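Local coordinates for copper homeostasis protein CutC (Streptococcus agalactiae, PDB 2BDQ), which probably binds copper ions and is thought to take part in copper homeostasis in the cytoplasm, at residues Thr12-Leu17 and Ser23-Cys28; Gly35-Pro38 and Val42-Glu45; Gly96-Asn101 and Asp128-Ser133; Ile104-Ile109 and Ile139-Ala144. All coordinates share one frame; numbering follows the deposited sequence.

How the contacts relate
The four contacts lie in one eight-stranded, parallel, TIM-type barrel and form two pairs. Contacts 1 and 2 follow each other along the chain, with centres about 11 Å apart, and meet where Leu-27 of strand 24-28 packs its CD2 3.6 Å from CG1 of Val-42. Contacts 3 and 4 are also about 11 Å apart between centres. Their segments interleave in sequence, and Ile-130 CD1 reaches 3.6 Å from Ile-104 CG1. Contact 1 lies on the opposite side of the chain's centre from contacts 3 and 4, about 29 Å from each between centres. Contact 2 also packs against the second subunit.

Contact 1. Residues Thr12-Leu17 and Ser23-Cys28; sequences TDLTRL and SRVELC
Leu-14 and Val-25 meet through one methyl each, and their first torsions put those methyls there. The Leu-14 CG lies anti to the carbonyl carbon (chi1 -63°), which sets CG, and with it the CD2 methyl, on the side of Val-25. Val-25 has an unusual chi1 of 32°: CG1 is squeezed between the backbone N and the carbonyl carbon, and CG2 stands anti to the N. Leu-14 CD2 and Val-25 CG2 come to 4.1 Å, the two side chains crossing at about a right angle. Leu-17 approaches the same valine with its own CD2, which lies 4.4 Å from Val-25 CB, a looser touch on the branch point. The two leucines also touch each other, Leu-14 CD2 being 3.6 Å from Leu-17 CD2. A backbone bond from Leu-17 N to Leu-14 O (3.1 Å) keeps them on one short turn of chain. No hydrogen bond crosses the contact, which is wholly apolar and buried.

On strand 24-28 of the TIM-type barrel, Val-25 points outward, whereas Glu-26 touches Glu-5, Cys-7 and Met-60. Lys-53 NZ ties the 12-17 loop down by bonding to Leu-17 O and weakly to Leu-14 O. Around this patch, Leu-17 leans on Phe-6 of strand 3-9, Val-25 on Leu-50 of helix 40-52, and the strand itself runs between strands 3-9 and 56-60.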
loop_
_atom_site.group_PDB
_atom_site.type_symbol
_atom_site.label_atom_id
_atom_site.label_comp_id
_atom_site.label_asym_id
_atom_site.label_seq_id
_atom_site.Cartn_x
_atom_site.Cartn_y
_atom_site.Cartn_z
ATOM N N THR A 12 -12.257 -0.055 2.622
ATOM C CA THR A 12 -13.042 -1.219 2.980
ATOM C C THR A 12 -13.944 -0.993 4.193
ATOM O O THR A 12 -15.113 -1.367 4.179
ATOM C CB THR A 12 -12.116 -2.411 3.287
ATOM O OG1 THR A 12 -11.158 -2.552 2.232
ATOM C CG2 THR A 12 -12.916 -3.686 3.406
ATOM N N ASP A 13 -13.401 -0.379 5.239
ATOM C CA ASP A 13 -14.153 -0.155 6.468
ATOM C C ASP A 13 -14.761 1.234 6.604
ATOM O O ASP A 13 -15.215 1.604 7.682
ATOM C CB ASP A 13 -13.238 -0.432 7.661
ATOM C CG ASP A 13 -12.577 -1.793 7.576
ATOM O OD1 ASP A 13 -11.405 -1.916 7.988
ATOM O OD2 ASP A 13 -13.231 -2.743 7.099
ATOM N N LEU A 14 -14.793 1.992 5.517
ATOM C CA LEU A 14 -15.338 3.345 5.577
ATOM C C LEU A 14 -16.860 3.441 5.526
ATOM O O LEU A 14 -17.432 4.430 5.980
ATOM C CB LEU A 14 -14.750 4.204 4.455
ATOM C CG LEU A 14 -13.242 4.458 4.444
ATOM C CD1 LEU A 14 -12.943 5.418 3.313
ATOM C CD2 LEU A 14 -12.765 5.034 5.770
ATOM N N THR A 15 -17.516 2.413 4.997
ATOM C CA THR A 15 -18.970 2.432 4.868
ATOM C C THR A 15 -19.752 2.540 6.172
ATOM O O THR A 15 -20.932 2.878 6.156
ATOM C CB THR A 15 -19.474 1.201 4.078
ATOM O OG1 THR A 15 -18.832 0.016 4.562
ATOM C CG2 THR A 15 -19.172 1.367 2.595
ATOM N N ARG A 16 -19.107 2.280 7.303
ATOM C CA ARG A 16 -19.813 2.365 8.578
ATOM C C ARG A 16 -19.502 3.646 9.354
ATOM O O ARG A 16 -20.057 3.877 10.428
ATOM C CB ARG A 16 -19.485 1.149 9.448
ATOM C CG ARG A 16 -20.632 0.731 10.362
ATOM C CD ARG A 16 -21.864 0.373 9.529
ATOM N NE ARG A 16 -21.562 -0.693 8.575
ATOM C CZ ARG A 16 -22.128 -0.817 7.378
ATOM N NH1 ARG A 16 -21.785 -1.824 6.582
ATOM N NH2 ARG A 16 -23.030 0.071 6.974
ATOM N N LEU A 17 -18.621 4.481 8.813
ATOM C CA LEU A 17 -18.263 5.719 9.490
ATOM C C LEU A 17 -19.396 6.733 9.472
ATOM O O LEU A 17 -20.148 6.827 8.502
ATOM C CB LEU A 17 -17.010 6.338 8.861
ATOM C CG LEU A 17 -15.638 5.845 9.336
ATOM C CD1 LEU A 17 -15.561 4.333 9.263
ATOM C CD2 LEU A 17 -14.554 6.477 8.481
ATOM N N SER A 23 -14.877 12.429 12.982
ATOM C CA SER A 23 -14.785 13.629 12.166
ATOM C C SER A 23 -13.685 13.583 11.112
ATOM O O SER A 23 -13.736 14.317 10.129
ATOM C CB SER A 23 -14.609 14.866 13.057
ATOM O OG SER A 23 -13.499 14.734 13.932
ATOM N N ARG A 24 -12.711 12.704 11.292
ATOM C CA ARG A 24 -11.618 12.627 10.340
ATOM C C ARG A 24 -11.072 11.214 10.237
ATOM O O ARG A 24 -11.191 10.413 11.165
ATOM C CB ARG A 24 -10.516 13.585 10.785
ATOM C CG ARG A 24 -9.466 13.918 9.765
ATOM C CD ARG A 24 -8.623 15.076 10.284
ATOM N NE ARG A 24 -7.906 14.702 11.494
ATOM C CZ ARG A 24 -7.823 15.450 12.593
ATOM N NH1 ARG A 24 -8.415 16.634 12.658
ATOM N NH2 ARG A 24 -7.140 15.002 13.640
ATOM N N VAL A 25 -10.472 10.913 9.096
ATOM C CA VAL A 25 -9.895 9.602 8.887
ATOM C C VAL A 25 -8.492 9.764 8.334
ATOM O O VAL A 25 -8.228 10.671 7.540
ATOM C CB VAL A 25 -10.786 8.747 7.932
ATOM C CG1 VAL A 25 -11.457 9.642 6.935
ATOM C CG2 VAL A 25 -9.954 7.698 7.215
ATOM N N GLU A 26 -7.580 8.916 8.801
ATOM C CA GLU A 26 -6.216 8.947 8.310
ATOM C C GLU A 26 -6.209 7.865 7.243
ATOM O O GLU A 26 -6.357 6.683 7.549
ATOM C CB GLU A 26 -5.201 8.596 9.401
ATOM C CG GLU A 26 -3.756 8.685 8.902
ATOM C CD GLU A 26 -2.737 8.120 9.876
ATOM O OE1 GLU A 26 -2.830 6.919 10.214
ATOM O OE2 GLU A 26 -1.831 8.875 10.299
ATOM N N LEU A 27 -6.052 8.278 5.990
ATOM C CA LEU A 27 -6.059 7.347 4.873
ATOM C C LEU A 27 -4.660 6.830 4.521
ATOM O O LEU A 27 -3.752 7.600 4.227
ATOM C CB LEU A 27 -6.676 8.027 3.638
ATOM C CG LEU A 27 -7.357 7.199 2.538
ATOM C CD1 LEU A 27 -7.306 7.940 1.210
ATOM C CD2 LEU A 27 -6.658 5.868 2.392
ATOM N N CYS A 28 -4.491 5.516 4.565
ATOM C CA CYS A 28 -3.226 4.910 4.194
ATOM C C CYS A 28 -3.453 3.461 3.799
ATOM O O CYS A 28 -4.593 2.994 3.736
ATOM C CB CYS A 28 -2.192 5.018 5.329
ATOM S SG CYS A 28 -2.788 4.802 7.024
#

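Contact 2. Residues Gly35-Pro38 and Val42-Glu45; sequences GTTP and VIKE
Pro-38 meets Val-42 and Ile-43 where a strand-to-helix loop of the TIM-type barrel turns into helix 40-52. The pyrrolidine ring serves both residues with different carbons. Its CB lies 3.8 Å from CG1 of Val-42, and its CG is 3.5 Å from CG1 of Ile-43, the closest approach of the contact. The proline ring and the isoleucine chain cross at about a right angle, so the ring carbon bears on the middle of the chain rather than running alongside it. Ile-43 keeps CG1 anti to its carbonyl carbon (chi1 -64°) and then runs straight on (chi2 174°), which carries CD1 past the ring's CG toward the Pro-38 carbonyl. Val-42 instead presents CG1 anti to the backbone N, aimed at the proline CB. All these side chains are buried and no hydrogen bond joins the two segments.

On the barrel side, Leu-27 of strand 24-28 touches both Pro-38 and Val-42, which links the first turn of the helix to the barrel wall. The helix also faces the dimer partner: Val-42 packs on Ile-77 of the second subunit, and Glu-45 OE2 forms a salt bridge with Arg-76 of that subunit. Thr-37 directs its hydroxyl to the backbone of Arg-62 and Met-60. Its methyl CG2 stays 4.4 Å from Ile-43 CD1, which also lies 3.7 Å from the carbonyl O of Pro-38.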
loop_
_atom_site.group_PDB
_atom_site.type_symbol
_atom_site.label_atom_id
_atom_site.label_comp_id
_atom_site.label_asym_id
_atom_site.label_seq_id
_atom_site.Cartn_x
_atom_site.Cartn_y
_atom_site.Cartn_z
ATOM N N GLY A 35 1.551 1.721 8.057
ATOM C CA GLY A 35 0.859 2.610 7.140
ATOM C C GLY A 35 1.723 3.290 6.093
ATOM O O GLY A 35 2.750 3.885 6.418
ATOM N N THR A 36 1.316 3.197 4.835
ATOM C CA THR A 36 2.053 3.845 3.761
ATOM C C THR A 36 1.074 4.635 2.904
ATOM O O THR A 36 -0.135 4.630 3.143
ATOM C CB THR A 36 2.775 2.833 2.843
ATOM O OG1 THR A 36 1.814 1.976 2.218
ATOM C CG2 THR A 36 3.772 1.999 3.629
ATOM N N THR A 37 1.606 5.316 1.903
ATOM C CA THR A 37 0.780 6.097 1.011
ATOM C C THR A 37 -0.073 5.149 0.185
ATOM O O THR A 37 0.450 4.225 -0.439
ATOM C CB THR A 37 1.638 6.923 0.057
ATOM O OG1 THR A 37 2.530 7.750 0.815
ATOM C CG2 THR A 37 0.755 7.794 -0.828
ATOM N N PRO A 38 -1.402 5.354 0.188
ATOM C CA PRO A 38 -2.340 4.516 -0.569
ATOM C C PRO A 38 -2.257 4.815 -2.069
ATOM O O PRO A 38 -1.656 5.809 -2.478
ATOM C CB PRO A 38 -3.699 4.887 0.032
ATOM C CG PRO A 38 -3.510 6.327 0.410
ATOM C CD PRO A 38 -2.122 6.347 1.009
ATOM N N VAL A 42 -7.363 4.965 -4.632
ATOM C CA VAL A 42 -7.905 4.967 -3.282
ATOM C C VAL A 42 -8.031 6.393 -2.744
ATOM O O VAL A 42 -9.035 6.735 -2.129
ATOM C CB VAL A 42 -7.019 4.126 -2.325
ATOM C CG1 VAL A 42 -7.335 4.469 -0.871
ATOM C CG2 VAL A 42 -7.272 2.647 -2.555
ATOM N N ILE A 43 -7.020 7.222 -2.979
ATOM C CA ILE A 43 -7.050 8.607 -2.496
ATOM C C ILE A 43 -8.198 9.399 -3.141
ATOM O O ILE A 43 -8.976 10.071 -2.453
ATOM C CB ILE A 43 -5.701 9.325 -2.783
ATOM C CG1 ILE A 43 -4.574 8.651 -1.990
ATOM C CG2 ILE A 43 -5.787 10.796 -2.381
ATOM C CD1 ILE A 43 -3.182 9.194 -2.310
ATOM N N LYS A 44 -8.309 9.309 -4.459
ATOM C CA LYS A 44 -9.352 10.023 -5.186
ATOM C C LYS A 44 -10.757 9.611 -4.753
ATOM O O LYS A 44 -11.595 10.461 -4.433
ATOM C CB LYS A 44 -9.193 9.787 -6.686
ATOM C CG LYS A 44 -10.322 10.323 -7.561
ATOM C CD LYS A 44 -10.036 9.983 -9.025
ATOM C CE LYS A 44 -11.189 10.339 -9.950
ATOM N NZ LYS A 44 -11.484 11.795 -9.923
ATOM N N GLU A 45 -11.015 8.310 -4.742
ATOM C CA GLU A 45 -12.331 7.817 -4.362
ATOM C C GLU A 45 -12.648 7.969 -2.881
ATOM O O GLU A 45 -13.777 8.284 -2.518
ATOM C CB GLU A 45 -12.478 6.355 -4.787
ATOM C CG GLU A 45 -12.367 6.147 -6.298
ATOM C CD GLU A 45 -13.310 7.052 -7.082
ATOM O OE1 GLU A 45 -14.508 7.125 -6.722
ATOM O OE2 GLU A 45 -12.860 7.684 -8.065
#

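Contact 3. Residues Gly96-Asn101 and Asp128-Ser133; sequences GILTSN and DVIPKS
Leu-98 divides its two methyls between Val-129 and Ile-130, and these touches make up the tight part of the contact. Its CD1 sits 3.7 Å from CB of Val-129 and 4.0 Å from that residue's CG1. CD2 stands 4.0 Å from CG1 of Ile-130, which turns its flank to the leucine. The leucine runs at a slant to both partners. CG of Leu-98 lies anti to the carbonyl carbon (chi1 -58°), and this directs the isopropyl fork at the 128-133 loop with one prong for each residue. No hydrogen bond passes between the segments.

Both segments are loops leading from a strand into a helix of the TIM-type barrel: 96-101 comes after strand 92-95, while strand 121-123 precedes the loop 128-133. Neighbouring loops thus pack together beyond the barrel strands. Ile-130 also leans on Ile-104, and Val-129 on Asn-102.

Toward solvent the contact is loose. Pro-131 CD comes no nearer than 4.6 Å, to the carbonyl O of Asn-101, and the exposed Asn-101 side chain makes no contact across. Polar bonds here stay within each loop. Thr-99 OG1 donates to Asn-101 OD1 at 2.8 Å, meeting it from above the carbonyl plane, while the return bond from Asn-101 N to Thr-99 OG1 is weak. Exposed Lys-132 curls back through two bent torsions (chi1 -54°, chi2 -51°), so that NZ reaches Asp-128 O at 3.2 Å, in the carbonyl plane on a lone pair. Asp-128 itself is buried: its carboxylate accepts from the backbone N of His-153 and of Gly-154, in the next loop round the barrel.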
loop_
_atom_site.group_PDB
_atom_site.type_symbol
_atom_site.label_atom_id
_atom_site.label_comp_id
_atom_site.label_asym_id
_atom_site.label_seq_id
_atom_site.Cartn_x
_atom_site.Cartn_y
_atom_site.Cartn_z
ATOM N N GLY A 96 6.653 12.141 8.246
ATOM C CA GLY A 96 7.612 12.205 9.332
ATOM C C GLY A 96 8.979 11.809 8.835
ATOM O O GLY A 96 9.165 10.697 8.339
ATOM N N ILE A 97 9.937 12.719 8.957
ATOM C CA ILE A 97 11.292 12.451 8.504
ATOM C C ILE A 97 12.283 12.708 9.638
ATOM O O ILE A 97 12.260 13.765 10.267
ATOM C CB ILE A 97 11.671 13.358 7.317
ATOM C CG1 ILE A 97 10.508 13.452 6.330
ATOM C CG2 ILE A 97 12.896 12.797 6.605
ATOM C CD1 ILE A 97 10.739 14.471 5.212
ATOM N N LEU A 98 13.164 11.744 9.882
ATOM C CA LEU A 98 14.165 11.872 10.936
ATOM C C LEU A 98 15.561 11.631 10.407
ATOM O O LEU A 98 15.741 10.945 9.412
ATOM C CB LEU A 98 13.909 10.863 12.052
ATOM C CG LEU A 98 12.571 10.876 12.789
ATOM C CD1 LEU A 98 12.587 9.756 13.814
ATOM C CD2 LEU A 98 12.333 12.223 13.457
ATOM N N THR A 99 16.548 12.190 11.097
ATOM C CA THR A 99 17.950 12.024 10.734
ATOM C C THR A 99 18.436 10.740 11.399
ATOM O O THR A 99 17.746 10.181 12.254
ATOM C CB THR A 99 18.813 13.198 11.264
ATOM O OG1 THR A 99 18.752 13.226 12.700
ATOM C CG2 THR A 99 18.309 14.528 10.714
ATOM N N SER A 100 19.627 10.290 11.009
ATOM C CA SER A 100 20.218 9.079 11.560
ATOM C C SER A 100 20.352 9.151 13.079
ATOM O O SER A 100 20.408 8.119 13.752
ATOM C CB SER A 100 21.590 8.826 10.930
ATOM O OG SER A 100 22.499 9.878 11.235
ATOM N N ASN A 101 20.402 10.365 13.620
ATOM C CA ASN A 101 20.510 10.546 15.068
ATOM C C ASN A 101 19.148 10.751 15.733
ATOM O O ASN A 101 19.057 11.269 16.846
ATOM C CB ASN A 101 21.458 11.709 15.388
ATOM C CG ASN A 101 21.286 12.881 14.444
ATOM O OD1 ASN A 101 20.526 13.815 14.719
ATOM N ND2 ASN A 101 21.991 12.835 13.311
ATOM N N ASP A 128 7.818 9.882 18.404
ATOM C CA ASP A 128 8.187 9.131 19.601
ATOM C C ASP A 128 9.619 8.583 19.587
ATOM O O ASP A 128 10.161 8.264 20.648
ATOM C CB ASP A 128 7.208 7.975 19.828
ATOM C CG ASP A 128 5.771 8.449 20.020
ATOM O OD1 ASP A 128 5.506 9.220 20.968
ATOM O OD2 ASP A 128 4.896 8.049 19.221
ATOM N N VAL A 129 10.225 8.475 18.398
ATOM C CA VAL A 129 11.598 7.962 18.259
ATOM C C VAL A 129 12.612 9.010 18.723
ATOM O O VAL A 129 13.753 8.690 19.063
ATOM C CB VAL A 129 11.924 7.590 16.783
ATOM C CG1 VAL A 129 13.369 7.086 16.663
ATOM C CG2 VAL A 129 10.953 6.534 16.282
ATOM N N ILE A 130 12.186 10.268 18.716
ATOM C CA ILE A 130 13.032 11.373 19.144
ATOM C C ILE A 130 13.386 11.213 20.633
ATOM O O ILE A 130 12.524 10.905 21.460
ATOM C CB ILE A 130 12.300 12.715 18.917
ATOM C CG1 ILE A 130 11.971 12.862 17.428
ATOM C CG2 ILE A 130 13.154 13.888 19.400
ATOM C CD1 ILE A 130 11.268 14.148 17.074
ATOM N N PRO A 131 14.668 11.385 20.988
ATOM C CA PRO A 131 15.027 11.244 22.406
ATOM C C PRO A 131 14.189 12.201 23.250
ATOM O O PRO A 131 14.084 13.384 22.929
ATOM C CB PRO A 131 16.527 11.561 22.426
ATOM C CG PRO A 131 16.745 12.373 21.182
ATOM C CD PRO A 131 15.850 11.698 20.173
ATOM N N LYS A 132 13.586 11.667 24.310
ATOM C CA LYS A 132 12.712 12.429 25.199
ATOM C C LYS A 132 13.257 13.788 25.627
ATOM O O LYS A 132 12.486 14.692 25.951
ATOM C CB LYS A 132 12.353 11.598 26.447
ATOM C CG LYS A 132 11.758 10.211 26.138
ATOM C CD LYS A 132 10.579 10.281 25.148
ATOM C CE LYS A 132 10.191 8.895 24.590
ATOM N NZ LYS A 132 9.106 8.945 23.543
ATOM N N SER A 133 14.577 13.944 25.625
ATOM C CA SER A 133 15.165 15.217 26.019
ATOM C C SER A 133 15.051 16.252 24.905
ATOM O O SER A 133 14.906 17.440 25.185
ATOM C CB SER A 133 16.635 15.034 26.412
ATOM O OG SER A 133 17.420 14.619 25.308
#

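Contact 4. Residues Ile104-Ile109 and Ile139-Ala144; sequences IDTEAI and IDQLVA
Ile-104 presses its whole side chain against the amide end of Gln-141 and then reaches Leu-142. Followed outward, CB is the first atom to meet Gln-141, with NE2 3.4 Å away. The branch methyl CG2 is 4.0 Å from the same nitrogen. CG1 lies anti to the carbonyl carbon (chi1 -66°) and passes NE2 at 3.9 Å. The tip CD1, carried on by an extended chi2 of -177°, is 3.7 Å from NE2 and equally 3.7 Å from CG of Leu-142. NE2 thus stays close to every side-chain carbon of Ile-104, the two chains lying alongside but running opposite ways, whereas Leu-142 is crossed at a slant.

NE2 finds its polar partner in a water, to which it donates at 2.7 Å. The same water accepts from Ile-104 N at 2.8 Å and so bridges the two segments, which have no direct hydrogen bond. Thr-106 adds a looser flank beside Gln-141.

Just past Ile-104 the chain turns into its helix. Asp-105, the centre of an inverse gamma turn, is the N-cap: OD1 accepts from Ala-108 N at 3.0 Å, met from above the carboxylate plane. Deeper in, Leu-142 and Ile-109 both touch Phe-123 of strand 121-123, and Leu-142 also touches Ile-150 of strand 149-152. The start of helix 106-116 thus packs beside helix 135-144, as adjacent helices do in the outer layer of a TIM barrel around its parallel strands.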
loop_
_atom_site.group_PDB
_atom_site.type_symbol
_atom_site.label_atom_id
_atom_site.label_comp_id
_atom_site.label_asym_id
_atom_site.label_seq_id
_atom_site.Cartn_x
_atom_site.Cartn_y
_atom_site.Cartn_z
ATOM N N ILE A 104 14.574 15.578 14.157
ATOM C CA ILE A 104 13.777 16.012 13.027
ATOM C C ILE A 104 14.665 16.501 11.896
ATOM O O ILE A 104 15.492 17.388 12.087
ATOM C CB ILE A 104 12.810 17.137 13.430
ATOM C CG1 ILE A 104 11.773 16.590 14.410
ATOM C CG2 ILE A 104 12.134 17.711 12.194
ATOM C CD1 ILE A 104 10.739 17.588 14.821
ATOM N N ASP A 105 14.494 15.911 10.717
ATOM C CA ASP A 105 15.283 16.306 9.561
ATOM C C ASP A 105 14.617 17.522 8.925
ATOM O O ASP A 105 13.838 17.391 7.975
ATOM C CB ASP A 105 15.360 15.160 8.546
ATOM C CG ASP A 105 16.355 15.438 7.427
ATOM O OD1 ASP A 105 16.620 16.628 7.160
ATOM O OD2 ASP A 105 16.861 14.475 6.812
ATOM N N THR A 106 14.923 18.700 9.464
ATOM C CA THR A 106 14.358 19.960 8.985
ATOM C C THR A 106 14.642 20.242 7.514
ATOM O O THR A 106 13.757 20.676 6.788
ATOM C CB THR A 106 14.886 21.162 9.814
ATOM O OG1 THR A 106 14.568 20.972 11.199
ATOM C CG2 THR A 106 14.248 22.461 9.337
ATOM N N GLU A 107 15.872 20.004 7.076
ATOM C CA GLU A 107 16.220 20.266 5.689
ATOM C C GLU A 107 15.396 19.425 4.718
ATOM O O GLU A 107 14.933 19.934 3.695
ATOM C CB GLU A 107 17.719 20.035 5.452
ATOM C CG GLU A 107 18.290 18.816 6.173
ATOM C CD GLU A 107 18.782 19.142 7.579
ATOM O OE1 GLU A 107 19.740 19.939 7.698
ATOM O OE2 GLU A 107 18.216 18.604 8.557
ATOM N N ALA A 108 15.197 18.148 5.037
ATOM C CA ALA A 108 14.421 17.275 4.158
ATOM C C ALA A 108 12.968 17.739 4.097
ATOM O O ALA A 108 12.381 17.815 3.016
ATOM C CB ALA A 108 14.501 15.820 4.635
ATOM N N ILE A 109 12.388 18.062 5.251
ATOM C CA ILE A 109 11.005 18.522 5.289
ATOM C C ILE A 109 10.825 19.822 4.508
ATOM O O ILE A 109 9.833 19.986 3.791
ATOM C CB ILE A 109 10.517 18.749 6.740
ATOM C CG1 ILE A 109 10.477 17.419 7.490
ATOM C CG2 ILE A 109 9.125 19.379 6.736
ATOM C CD1 ILE A 109 10.191 17.566 8.947
ATOM N N ILE A 139 9.139 20.100 18.989
ATOM C CA ILE A 139 7.838 20.742 18.889
ATOM C C ILE A 139 8.019 22.150 18.330
ATOM O O ILE A 139 7.321 22.554 17.394
ATOM C CB ILE A 139 7.136 20.792 20.273
ATOM C CG1 ILE A 139 6.658 19.383 20.650
ATOM C CG2 ILE A 139 5.975 21.778 20.243
ATOM C CD1 ILE A 139 6.011 19.280 22.038
ATOM N N ASP A 140 8.965 22.891 18.901
ATOM C CA ASP A 140 9.263 24.252 18.453
ATOM C C ASP A 140 9.630 24.227 16.977
ATOM O O ASP A 140 9.220 25.099 16.221
ATOM C CB ASP A 140 10.432 24.837 19.258
ATOM C CG ASP A 140 10.046 25.175 20.687
ATOM O OD1 ASP A 140 10.939 25.169 21.559
ATOM O OD2 ASP A 140 8.858 25.462 20.939
ATOM N N GLN A 141 10.409 23.224 16.575
ATOM C CA GLN A 141 10.821 23.100 15.183
ATOM C C GLN A 141 9.620 22.809 14.299
ATOM O O GLN A 141 9.522 23.338 13.192
ATOM C CB GLN A 141 11.840 21.980 15.020
ATOM C CG GLN A 141 13.213 22.285 15.583
ATOM C CD GLN A 141 14.117 21.069 15.548
ATOM O OE1 GLN A 141 15.321 21.173 15.758
ATOM N NE2 GLN A 141 13.532 19.902 15.291
ATOM N N LEU A 142 8.706 21.967 14.777
ATOM C CA LEU A 142 7.520 21.644 13.990
ATOM C C LEU A 142 6.633 22.875 13.850
ATOM O O LEU A 142 6.000 23.077 12.813
ATOM C CB LEU A 142 6.735 20.499 14.633
ATOM C CG LEU A 142 7.415 19.132 14.566
ATOM C CD1 LEU A 142 6.537 18.107 15.257
ATOM C CD2 LEU A 142 7.671 18.745 13.110
ATOM N N VAL A 143 6.586 23.694 14.898
ATOM C CA VAL A 143 5.797 24.920 14.872
ATOM C C VAL A 143 6.417 25.863 13.837
ATOM O O VAL A 143 5.707 26.495 13.049
ATOM C CB VAL A 143 5.792 25.622 16.253
ATOM C CG1 VAL A 143 5.146 27.006 16.137
ATOM C CG2 VAL A 143 5.027 24.776 17.262
ATOM N N ALA A 144 7.747 25.940 13.835
ATOM C CA ALA A 144 8.462 26.801 12.900
ATOM C C ALA A 144 8.289 26.328 11.461
ATOM O O ALA A 144 8.283 27.131 10.532
ATOM C CB ALA A 144 9.941 26.852 13.262
HETATM O O HOH W 1 14.611 17.538 16.189
#